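Local coordinates for protein endo-1,4-b-d-mannanase (Trichoderma reesei, PDB 1QNR) that probably hydrolyses internal beta-1,4-mannosidic linkages in mannan polysaccharides, as an endo-acting mannanase of glycoside hydrolase family 5, at residues A[110-123]-A[134-148]. Numbering follows the deposited sequence. Where two conformers were deposited one is given.
Sequences FVNNWSDYGGINAY and WYTNTAAQTQYRKYV. With BMA (beta-D-mannopyranose), chain B.
Trp134 packs against Ile120 with a face of its indole and against Tyr123 with an edge. Ile120 spreads over that face, its CG1 4.0 Å from the centroid of the six-membered ring and close to the ring normal, while CG2 rests on Trp134 CB. The opposite face carries the amide of Gln141, whose NE2 donates to Trp134 O at 2.9 Å from above the carbonyl plane; with OE1 bonded to Trp183 NE1, the amide is held at both ends against the indole. Toward Tyr123 the five-membered ring meets the phenol face in an offset edge-to-face pair, planes at 76°, with Trp134 NE1 just 3.3 Å from Tyr123 CB. With CG anti to the carbonyl carbon (chi1 -74°), the Tyr123 ring extends along helix 138-148 past Ala140 until its OH lies 3.6 Å from Tyr144 CA, near the plane of the Tyr144 ring. Val111 CG1 fills the angle between two aromatic groups, 3.7 Å from Tyr144 CE1 and slightly farther from Trp134 CH2. At the far end Val148 CG2 sits over the Phe110 ring, off its centre, in a CH-pi contact. No hydrogen bond joins the segments; Tyr144 OH and Tyr135 OH instead bond to Leu166 O and Arg171 O. The contact thus packs the loop after strand 105-109 and the start of helix 119-127 against the 3-10 turn at 134-135 and the following helix 138-155, at the C-terminal end of the strands of the family 5 TIM barrel. Helix 178-194 flanks it through Tyr135 and Tyr144, and the same loop carries Trp114, which lays one indole face against a mannose and bonds to Glu169 beyond strand 161-165.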
ATOM      1  N   PHE A 110      -5.767  -0.131  -5.689  1.00  6.04           N
ATOM      2  CA  PHE A 110      -6.499   0.151  -6.921  1.00  6.41           C
ATOM      3  C   PHE A 110      -6.868   1.604  -7.195  1.00  7.21           C
ATOM      4  O   PHE A 110      -7.176   1.887  -8.369  1.00  7.64           O
ATOM      5  CB  PHE A 110      -7.818  -0.689  -6.984  1.00  7.98           C
ATOM      6  CG  PHE A 110      -7.644  -2.184  -6.826  1.00  7.73           C
ATOM      7  CD1 PHE A 110      -6.900  -2.911  -7.770  1.00  9.83           C
ATOM      8  CD2 PHE A 110      -8.254  -2.851  -5.762  1.00  7.96           C
ATOM      9  CE1 PHE A 110      -6.779  -4.289  -7.646  1.00  9.53           C
ATOM     10  CE2 PHE A 110      -8.101  -4.247  -5.644  1.00  7.77           C
ATOM     11  CZ  PHE A 110      -7.380  -4.975  -6.586  1.00  9.47           C
ATOM     12  N   VAL A 111      -6.846   2.462  -6.182  1.00  7.88           N
ATOM     13  CA  VAL A 111      -7.209   3.898  -6.359  1.00  6.86           C
ATOM     14  C   VAL A 111      -6.460   4.674  -5.253  1.00  7.53           C
ATOM     15  O   VAL A 111      -6.134   4.131  -4.178  1.00  7.52           O
ATOM     16  CB  VAL A 111      -8.743   4.116  -6.260  1.00  8.15           C
ATOM     17  CG1 VAL A 111      -9.287   3.802  -4.868  1.00  8.57           C
ATOM     18  CG2 VAL A 111      -9.166   5.519  -6.741  1.00  8.93           C
ATOM     19  N   ASN A 112      -6.249   5.969  -5.508  1.00  7.31           N
ATOM     20  CA  ASN A 112      -5.657   6.862  -4.474  1.00  7.76           C
ATOM     21  C   ASN A 112      -6.779   7.707  -3.811  1.00  7.11           C
ATOM     22  O   ASN A 112      -7.641   8.246  -4.542  1.00  8.67           O
ATOM     23  CB  ASN A 112      -4.679   7.834  -5.150  1.00  6.52           C
ATOM     24  CG  ASN A 112      -3.644   8.387  -4.146  1.00  6.66           C
ATOM     25  OD1 ASN A 112      -3.694   8.183  -2.931  1.00  8.86           O
ATOM     26  ND2 ASN A 112      -2.622   9.066  -4.676  1.00  9.16           N
ATOM     27  N   ASN A 113      -6.699   7.858  -2.460  1.00  6.87           N
ATOM     28  CA  ASN A 113      -7.602   8.842  -1.835  1.00  7.71           C
ATOM     29  C   ASN A 113      -7.229  10.242  -2.327  1.00  8.51           C
ATOM     30  O   ASN A 113      -8.102  11.102  -2.573  1.00  9.73           O
ATOM     31  CB  ASN A 113      -7.445   8.786  -0.304  1.00  8.19           C
ATOM     32  CG  ASN A 113      -8.443   9.696   0.404  1.00  8.87           C
ATOM     33  OD1 ASN A 113      -9.639   9.351   0.429  1.00  9.63           O
ATOM     34  ND2 ASN A 113      -8.020  10.792   1.032  1.00 10.06           N
ATOM     35  N   TRP A 114      -5.937  10.479  -2.499  1.00  7.62           N
ATOM     36  CA  TRP A 114      -5.410  11.799  -2.876  1.00  8.50           C
ATOM     37  C   TRP A 114      -5.284  12.002  -4.362  1.00  9.82           C
ATOM     38  O   TRP A 114      -5.414  11.030  -5.144  1.00  9.82           O
ATOM     39  CB  TRP A 114      -3.999  11.982  -2.188  1.00  9.65           C
ATOM     40  CG  TRP A 114      -4.063  11.676  -0.719  1.00 10.42           C
ATOM     41  CD1 TRP A 114      -3.523  10.561  -0.088  1.00  9.83           C
ATOM     42  CD2 TRP A 114      -4.738  12.409   0.311  1.00 10.71           C
ATOM     43  NE1 TRP A 114      -3.819  10.564   1.261  1.00 10.10           N
ATOM     44  CE2 TRP A 114      -4.563  11.691   1.531  1.00  9.87           C
ATOM     45  CE3 TRP A 114      -5.561  13.552   0.330  1.00 12.38           C
ATOM     46  CZ2 TRP A 114      -5.101  12.133   2.747  1.00 11.32           C
ATOM     47  CZ3 TRP A 114      -6.072  14.009   1.540  1.00 13.82           C
ATOM     48  CH2 TRP A 114      -5.855  13.276   2.740  1.00 13.39           C
ATOM     49  N   SER A 115      -5.059  13.256  -4.822  1.00 10.17           N
ATOM     50  CA  SER A 115      -5.130  13.564  -6.256  1.00 10.38           C
ATOM     51  C   SER A 115      -3.895  13.246  -7.077  1.00 11.84           C
ATOM     52  O   SER A 115      -3.882  13.364  -8.288  1.00 12.06           O
ATOM     53  CB  SER A 115      -5.582  15.063  -6.431  1.00 12.39           C
ATOM     54  OG  SER A 115      -6.873  15.119  -5.855  0.50 13.93           O
ATOM     55  N   ASP A 116      -2.840  12.691  -6.405  1.00 10.28           N
ATOM     56  CA  ASP A 116      -1.668  12.281  -7.123  1.00 10.26           C
ATOM     57  C   ASP A 116      -1.996  11.102  -8.041  1.00  9.91           C
ATOM     58  O   ASP A 116      -2.507  10.072  -7.514  1.00 11.20           O
ATOM     59  CB  ASP A 116      -0.496  11.927  -6.160  1.00 11.69           C
ATOM     60  CG  ASP A 116      -0.312  13.070  -5.116  1.00 15.90           C
ATOM     61  OD1 ASP A 116       0.098  14.189  -5.478  1.00 21.54           O
ATOM     62  OD2 ASP A 116      -0.616  12.881  -3.930  1.00 15.96           O
ATOM     63  N   TYR A 117      -1.654  11.134  -9.335  1.00  9.74           N
ATOM     64  CA  TYR A 117      -1.997  10.074 -10.284  1.00  8.44           C
ATOM     65  C   TYR A 117      -3.529   9.894 -10.333  1.00  8.84           C
ATOM     66  O   TYR A 117      -4.041   8.772 -10.527  1.00  9.02           O
ATOM     67  CB  TYR A 117      -1.190   8.786 -10.038  1.00  8.80           C
ATOM     68  CG  TYR A 117       0.291   9.065 -10.041  1.00  7.72           C
ATOM     69  CD1 TYR A 117       0.981   9.250 -11.252  1.00  9.65           C
ATOM     70  CD2 TYR A 117       1.012   9.247  -8.866  1.00  8.40           C
ATOM     71  CE1 TYR A 117       2.335   9.593 -11.310  1.00  9.91           C
ATOM     72  CE2 TYR A 117       2.381   9.618  -8.898  1.00  9.89           C
ATOM     73  CZ  TYR A 117       2.981   9.774 -10.108  1.00 10.70           C
ATOM     74  OH  TYR A 117       4.380  10.074 -10.110  1.00 12.10           O
ATOM     75  N   GLY A 118      -4.244  11.039 -10.262  1.00  8.74           N
ATOM     76  CA  GLY A 118      -5.699  11.116 -10.487  1.00  9.92           C
ATOM     77  C   GLY A 118      -6.533  11.029  -9.239  1.00  8.85           C
ATOM     78  O   GLY A 118      -7.146  11.995  -8.764  1.00 10.45           O
ATOM     79  N   GLY A 119      -6.627   9.823  -8.647  1.00  8.96           N
ATOM     80  CA  GLY A 119      -7.311   9.611  -7.381  1.00  9.13           C
ATOM     81  C   GLY A 119      -8.833   9.693  -7.518  1.00  8.85           C
ATOM     82  O   GLY A 119      -9.431   9.855  -8.604  1.00  9.32           O
ATOM     83  N   ILE A 120      -9.482   9.753  -6.323  1.00  8.18           N
ATOM     84  CA  ILE A 120     -10.922   9.973  -6.161  1.00  9.33           C
ATOM     85  C   ILE A 120     -11.263  11.249  -6.969  1.00 10.47           C
ATOM     86  O   ILE A 120     -12.344  11.290  -7.602  1.00 10.18           O
ATOM     87  CB  ILE A 120     -11.330  10.087  -4.674  1.00  8.83           C
ATOM     88  CG1 ILE A 120     -11.342   8.640  -4.107  1.00 10.24           C
ATOM     89  CG2 ILE A 120     -12.714  10.785  -4.527  1.00 11.32           C
ATOM     90  CD1 ILE A 120     -11.661   8.511  -2.604  1.00 10.24           C
ATOM     91  N   ASN A 121     -10.438  12.307  -6.916  1.00 10.11           N
ATOM     92  CA  ASN A 121     -10.745  13.558  -7.651  1.00  9.68           C
ATOM     93  C   ASN A 121     -10.910  13.335  -9.135  1.00 10.15           C
ATOM     94  O   ASN A 121     -11.808  13.983  -9.758  1.00 10.83           O
ATOM     95  CB  ASN A 121      -9.641  14.618  -7.381  1.00 10.76           C
ATOM     96  CG  ASN A 121      -9.935  15.949  -8.075  1.00 11.39           C
ATOM     97  OD1 ASN A 121      -9.220  16.387  -8.993  1.00 16.48           O
ATOM     98  ND2 ASN A 121     -10.934  16.566  -7.523  1.00 13.23           N
ATOM     99  N   ALA A 122     -10.175  12.427  -9.786  1.00 10.51           N
ATOM    100  CA  ALA A 122     -10.365  12.173 -11.231  1.00  9.17           C
ATOM    101  C   ALA A 122     -11.743  11.529 -11.436  1.00 10.26           C
ATOM    102  O   ALA A 122     -12.419  11.794 -12.482  1.00 10.90           O
ATOM    103  CB  ALA A 122      -9.239  11.275 -11.742  1.00 11.13           C
ATOM    104  N   TYR A 123     -12.242  10.639 -10.554  1.00 10.86           N
ATOM    105  CA  TYR A 123     -13.621  10.128 -10.646  1.00 10.89           C
ATOM    106  C   TYR A 123     -14.624  11.242 -10.430  1.00 11.91           C
ATOM    107  O   TYR A 123     -15.646  11.263 -11.185  1.00 12.52           O
ATOM    108  CB  TYR A 123     -13.770   8.995  -9.628  1.00  9.39           C
ATOM    109  CG  TYR A 123     -13.124   7.670  -9.907  1.00  9.00           C
ATOM    110  CD1 TYR A 123     -11.778   7.459  -9.584  1.00  8.34           C
ATOM    111  CD2 TYR A 123     -13.832   6.585 -10.497  1.00  9.58           C
ATOM    112  CE1 TYR A 123     -11.150   6.239  -9.837  1.00  9.80           C
ATOM    113  CE2 TYR A 123     -13.234   5.354 -10.756  1.00  8.39           C
ATOM    114  CZ  TYR A 123     -11.899   5.192 -10.384  1.00  8.24           C
ATOM    115  OH  TYR A 123     -11.313   3.956 -10.634  1.00  9.27           O
ATOM    116  N   TRP A 134     -18.303   9.955  -3.246  1.00 10.22           N
ATOM    117  CA  TRP A 134     -17.689   9.002  -4.178  1.00  9.98           C
ATOM    118  C   TRP A 134     -18.026   7.558  -3.842  1.00  9.23           C
ATOM    119  O   TRP A 134     -18.343   6.723  -4.740  1.00 10.37           O
ATOM    120  CB  TRP A 134     -16.138   9.174  -4.166  1.00  9.60           C
ATOM    121  CG  TRP A 134     -15.429   8.185  -5.113  1.00  8.98           C
ATOM    122  CD1 TRP A 134     -15.191   8.350  -6.428  1.00  9.54           C
ATOM    123  CD2 TRP A 134     -14.762   6.954  -4.744  1.00  7.44           C
ATOM    124  NE1 TRP A 134     -14.537   7.223  -6.986  1.00  9.11           N
ATOM    125  CE2 TRP A 134     -14.214   6.406  -5.935  1.00  9.02           C
ATOM    126  CE3 TRP A 134     -14.611   6.271  -3.532  1.00  7.64           C
ATOM    127  CZ2 TRP A 134     -13.551   5.163  -5.930  1.00 10.55           C
ATOM    128  CZ3 TRP A 134     -13.886   5.063  -3.550  1.00  8.42           C
ATOM    129  CH2 TRP A 134     -13.348   4.523  -4.723  1.00  9.36           C
ATOM    130  N   TYR A 135     -18.006   7.215  -2.548  1.00  9.47           N
ATOM    131  CA  TYR A 135     -18.231   5.846  -2.074  1.00 10.22           C
ATOM    132  C   TYR A 135     -19.598   5.288  -2.476  1.00  9.97           C
ATOM    133  O   TYR A 135     -19.717   4.032  -2.534  1.00 11.09           O
ATOM    134  CB  TYR A 135     -18.076   5.768  -0.532  1.00  8.74           C
ATOM    135  CG  TYR A 135     -16.609   6.036  -0.113  1.00  8.46           C
ATOM    136  CD1 TYR A 135     -15.620   5.060  -0.176  1.00  8.78           C
ATOM    137  CD2 TYR A 135     -16.243   7.334   0.309  1.00  8.96           C
ATOM    138  CE1 TYR A 135     -14.286   5.349   0.139  1.00  8.47           C
ATOM    139  CE2 TYR A 135     -14.908   7.637   0.649  1.00  9.50           C
ATOM    140  CZ  TYR A 135     -13.951   6.621   0.563  1.00  8.01           C
ATOM    141  OH  TYR A 135     -12.607   6.873   0.857  1.00  9.40           O
ATOM    142  N   THR A 136     -20.599   6.165  -2.687  1.00 10.05           N
ATOM    143  CA  THR A 136     -21.952   5.663  -3.034  1.00 11.61           C
ATOM    144  C   THR A 136     -22.395   6.244  -4.356  1.00 10.65           C
ATOM    145  O   THR A 136     -23.632   6.216  -4.681  1.00 12.53           O
ATOM    146  CB  THR A 136     -22.947   6.099  -1.914  1.00 12.29           C
ATOM    147  OG1 THR A 136     -22.915   7.505  -1.632  1.00 14.20           O
ATOM    148  CG2 THR A 136     -22.666   5.329  -0.647  1.00 13.67           C
ATOM    149  N   ASN A 137     -21.500   6.780  -5.191  1.00  9.77           N
ATOM    150  CA  ASN A 137     -21.807   7.304  -6.544  1.00 10.08           C
ATOM    151  C   ASN A 137     -21.871   6.124  -7.524  1.00 12.42           C
ATOM    152  O   ASN A 137     -20.838   5.456  -7.747  1.00 11.29           O
ATOM    153  CB  ASN A 137     -20.743   8.349  -6.923  1.00 11.21           C
ATOM    154  CG  ASN A 137     -20.858   8.969  -8.292  1.00 12.02           C
ATOM    155  OD1 ASN A 137     -21.169   8.256  -9.272  1.00 13.41           O
ATOM    156  ND2 ASN A 137     -20.555  10.260  -8.400  1.00 15.44           N
ATOM    157  N   THR A 138     -23.107   5.802  -8.041  1.00 12.51           N
ATOM    158  CA  THR A 138     -23.189   4.563  -8.831  1.00 12.49           C
ATOM    159  C   THR A 138     -22.300   4.535 -10.086  1.00 11.69           C
ATOM    160  O   THR A 138     -21.663   3.507 -10.350  1.00 10.86           O
ATOM    161  CB  THR A 138     -24.677   4.326  -9.285  1.00 14.88           C
ATOM    162  OG1 THR A 138     -25.510   4.347  -8.065  1.00 17.28           O
ATOM    163  CG2 THR A 138     -24.766   3.012 -10.029  1.00 15.54           C
ATOM    164  N   ALA A 139     -22.241   5.619 -10.871  1.00 10.29           N
ATOM    165  CA  ALA A 139     -21.380   5.595 -12.067  1.00 11.16           C
ATOM    166  C   ALA A 139     -19.914   5.494 -11.660  1.00 10.18           C
ATOM    167  O   ALA A 139     -19.143   4.760 -12.327  1.00 11.48           O
ATOM    168  CB  ALA A 139     -21.626   6.868 -12.866  1.00 11.82           C
ATOM    169  N   ALA A 140     -19.495   6.191 -10.592  1.00 10.06           N
ATOM    170  CA  ALA A 140     -18.044   6.095 -10.198  1.00  9.32           C
ATOM    171  C   ALA A 140     -17.732   4.691  -9.700  1.00  9.44           C
ATOM    172  O   ALA A 140     -16.640   4.152 -10.072  1.00 10.74           O
ATOM    173  CB  ALA A 140     -17.747   7.132  -9.091  1.00 10.67           C
ATOM    174  N   GLN A 141     -18.607   4.095  -8.870  1.00  7.93           N
ATOM    175  CA  GLN A 141     -18.295   2.744  -8.340  1.00  8.77           C
ATOM    176  C   GLN A 141     -18.372   1.687  -9.444  1.00 10.10           C
ATOM    177  O   GLN A 141     -17.596   0.729  -9.388  1.00 10.80           O
ATOM    178  CB  GLN A 141     -19.275   2.416  -7.181  1.00  9.20           C
ATOM    179  CG  GLN A 141     -18.996   3.239  -5.908  1.00  9.07           C
ATOM    180  CD  GLN A 141     -17.550   3.073  -5.406  1.00 10.03           C
ATOM    181  OE1 GLN A 141     -17.068   1.942  -5.229  1.00 10.44           O
ATOM    182  NE2 GLN A 141     -16.884   4.224  -5.198  1.00 11.01           N
ATOM    183  N   THR A 142     -19.288   1.865 -10.450  1.00  9.16           N
ATOM    184  CA  THR A 142     -19.341   0.919 -11.552  1.00 11.53           C
ATOM    185  C   THR A 142     -18.049   0.915 -12.353  1.00 11.15           C
ATOM    186  O   THR A 142     -17.460  -0.147 -12.676  1.00  9.93           O
ATOM    187  CB  THR A 142     -20.535   1.260 -12.484  1.00 12.53           C
ATOM    188  OG1 THR A 142     -21.714   1.005 -11.676  1.00 15.52           O
ATOM    189  CG2 THR A 142     -20.597   0.322 -13.692  1.00 13.33           C
ATOM    190  N   GLN A 143     -17.461   2.090 -12.641  1.00 10.17           N
ATOM    191  CA  GLN A 143     -16.162   2.152 -13.320  1.00  9.05           C
ATOM    192  C   GLN A 143     -15.013   1.696 -12.435  1.00  9.35           C
ATOM    193  O   GLN A 143     -14.145   0.926 -12.951  1.00  9.13           O
ATOM    194  CB  GLN A 143     -15.909   3.566 -13.914  1.00  9.17           C
ATOM    195  CG  GLN A 143     -14.685   3.607 -14.812  1.00  9.17           C
ATOM    196  CD  GLN A 143     -14.752   2.732 -16.043  1.00 10.20           C
ATOM    197  OE1 GLN A 143     -15.841   2.543 -16.631  1.00 12.80           O
ATOM    198  NE2 GLN A 143     -13.636   2.158 -16.525  1.00 10.50           N
ATOM    199  N   TYR A 144     -14.968   2.051 -11.160  1.00  8.85           N
ATOM    200  CA  TYR A 144     -13.927   1.548 -10.225  1.00  8.86           C
ATOM    201  C   TYR A 144     -13.938   0.020 -10.229  1.00  8.31           C
ATOM    202  O   TYR A 144     -12.839  -0.617 -10.267  1.00  8.96           O
ATOM    203  CB  TYR A 144     -14.149   2.122  -8.821  1.00  8.19           C
ATOM    204  CG  TYR A 144     -13.335   1.494  -7.702  1.00  6.91           C
ATOM    205  CD1 TYR A 144     -11.957   1.768  -7.527  1.00  8.15           C
ATOM    206  CD2 TYR A 144     -13.967   0.673  -6.756  1.00  8.39           C
ATOM    207  CE1 TYR A 144     -11.238   1.159  -6.492  1.00  8.74           C
ATOM    208  CE2 TYR A 144     -13.255   0.097  -5.688  1.00  8.94           C
ATOM    209  CZ  TYR A 144     -11.876   0.325  -5.594  1.00  7.64           C
ATOM    210  OH  TYR A 144     -11.235  -0.291  -4.508  1.00  8.65           O
ATOM    211  N   ARG A 145     -15.133  -0.604 -10.136  1.00  8.72           N
ATOM    212  CA  ARG A 145     -15.141  -2.084 -10.126  1.00  8.43           C
ATOM    213  C   ARG A 145     -14.733  -2.674 -11.488  1.00  9.62           C
ATOM    214  O   ARG A 145     -14.089  -3.760 -11.521  1.00  9.79           O
ATOM    215  CB  ARG A 145     -16.535  -2.657  -9.708  1.00 10.18           C
ATOM    216  CG  ARG A 145     -16.908  -2.200  -8.282  0.70 11.82           C
ATOM    217  CD  ARG A 145     -18.290  -2.838  -7.952  0.70 15.71           C
ATOM    218  NE  ARG A 145     -18.439  -2.848  -6.522  0.70 16.78           N
ATOM    219  CZ  ARG A 145     -18.960  -3.729  -5.704  0.70 14.47           C
ATOM    220  NH1 ARG A 145     -18.929  -3.309  -4.429  0.70 14.98           N
ATOM    221  NH2 ARG A 145     -19.474  -4.933  -6.115  0.70 12.84           N
ATOM    222  N   LYS A 146     -15.017  -1.988 -12.597  1.00  9.03           N
ATOM    223  CA  LYS A 146     -14.528  -2.480 -13.905  1.00 10.61           C
ATOM    224  C   LYS A 146     -12.999  -2.404 -13.920  1.00 10.96           C
ATOM    225  O   LYS A 146     -12.335  -3.329 -14.447  1.00 11.11           O
ATOM    226  CB  LYS A 146     -15.087  -1.621 -15.059  1.00 12.72           C
ATOM    227  CG  LYS A 146     -16.529  -1.872 -15.446  0.50 14.14           C
ATOM    228  CD  LYS A 146     -16.891  -1.046 -16.708  0.50 16.36           C
ATOM    229  CE  LYS A 146     -16.198  -1.555 -17.935  0.50 21.31           C
ATOM    230  NZ  LYS A 146     -16.906  -1.207 -19.214  0.50 25.27           N
ATOM    231  N   TYR A 147     -12.406  -1.366 -13.306  1.00  9.06           N
ATOM    232  CA  TYR A 147     -10.910  -1.289 -13.253  1.00  9.71           C
ATOM    233  C   TYR A 147     -10.326  -2.313 -12.314  1.00  9.64           C
ATOM    234  O   TYR A 147      -9.348  -2.991 -12.699  1.00  9.50           O
ATOM    235  CB  TYR A 147     -10.530   0.190 -12.789  1.00  9.27           C
ATOM    236  CG  TYR A 147      -9.013   0.333 -12.840  1.00  8.14           C
ATOM    237  CD1 TYR A 147      -8.374   0.363 -14.103  1.00  8.75           C
ATOM    238  CD2 TYR A 147      -8.248   0.400 -11.681  1.00  8.49           C
ATOM    239  CE1 TYR A 147      -6.990   0.427 -14.191  1.00  8.89           C
ATOM    240  CE2 TYR A 147      -6.845   0.471 -11.770  1.00  8.00           C
ATOM    241  CZ  TYR A 147      -6.253   0.423 -13.003  1.00  8.33           C
ATOM    242  OH  TYR A 147      -4.830   0.467 -13.104  1.00  9.37           O
ATOM    243  N   VAL A 148     -10.901  -2.558 -11.153  1.00  8.46           N
ATOM    244  CA  VAL A 148     -10.507  -3.671 -10.269  1.00  8.85           C
ATOM    245  C   VAL A 148     -10.497  -4.976 -11.071  1.00  9.99           C
ATOM    246  O   VAL A 148      -9.538  -5.788 -10.953  1.00 10.79           O
ATOM    247  CB  VAL A 148     -11.434  -3.754  -9.031  1.00  9.24           C
ATOM    248  CG1 VAL A 148     -11.177  -5.032  -8.224  1.00 10.45           C
ATOM    249  CG2 VAL A 148     -11.267  -2.540  -8.110  1.00  9.30           C
TER
HETATM  250  C1  BMA B   2      -2.250  14.130   4.001  0.50 18.93           C
HETATM  251  C2  BMA B   2      -1.661  14.423   2.599  0.50 18.85           C
HETATM  252  C3  BMA B   2      -1.311  13.114   1.887  0.50 17.07           C
HETATM  253  C4  BMA B   2      -0.492  12.212   2.801  0.50 16.70           C
HETATM  254  C5  BMA B   2      -1.119  12.022   4.184  0.50 16.94           C
HETATM  255  C6  BMA B   2      -0.102  11.389   5.202  0.50 17.13           C
HETATM  256  O2  BMA B   2      -0.470  15.215   2.712  0.50 18.30           O
HETATM  257  O3  BMA B   2      -0.647  13.308   0.667  0.50 16.98           O
HETATM  258  O4  BMA B   2      -0.329  10.957   2.122  0.50 13.35           O
HETATM  259  O5  BMA B   2      -1.298  13.357   4.799  0.50 17.97           O
HETATM  260  O6  BMA B   2      -0.964  11.170   6.326  0.50 19.22           O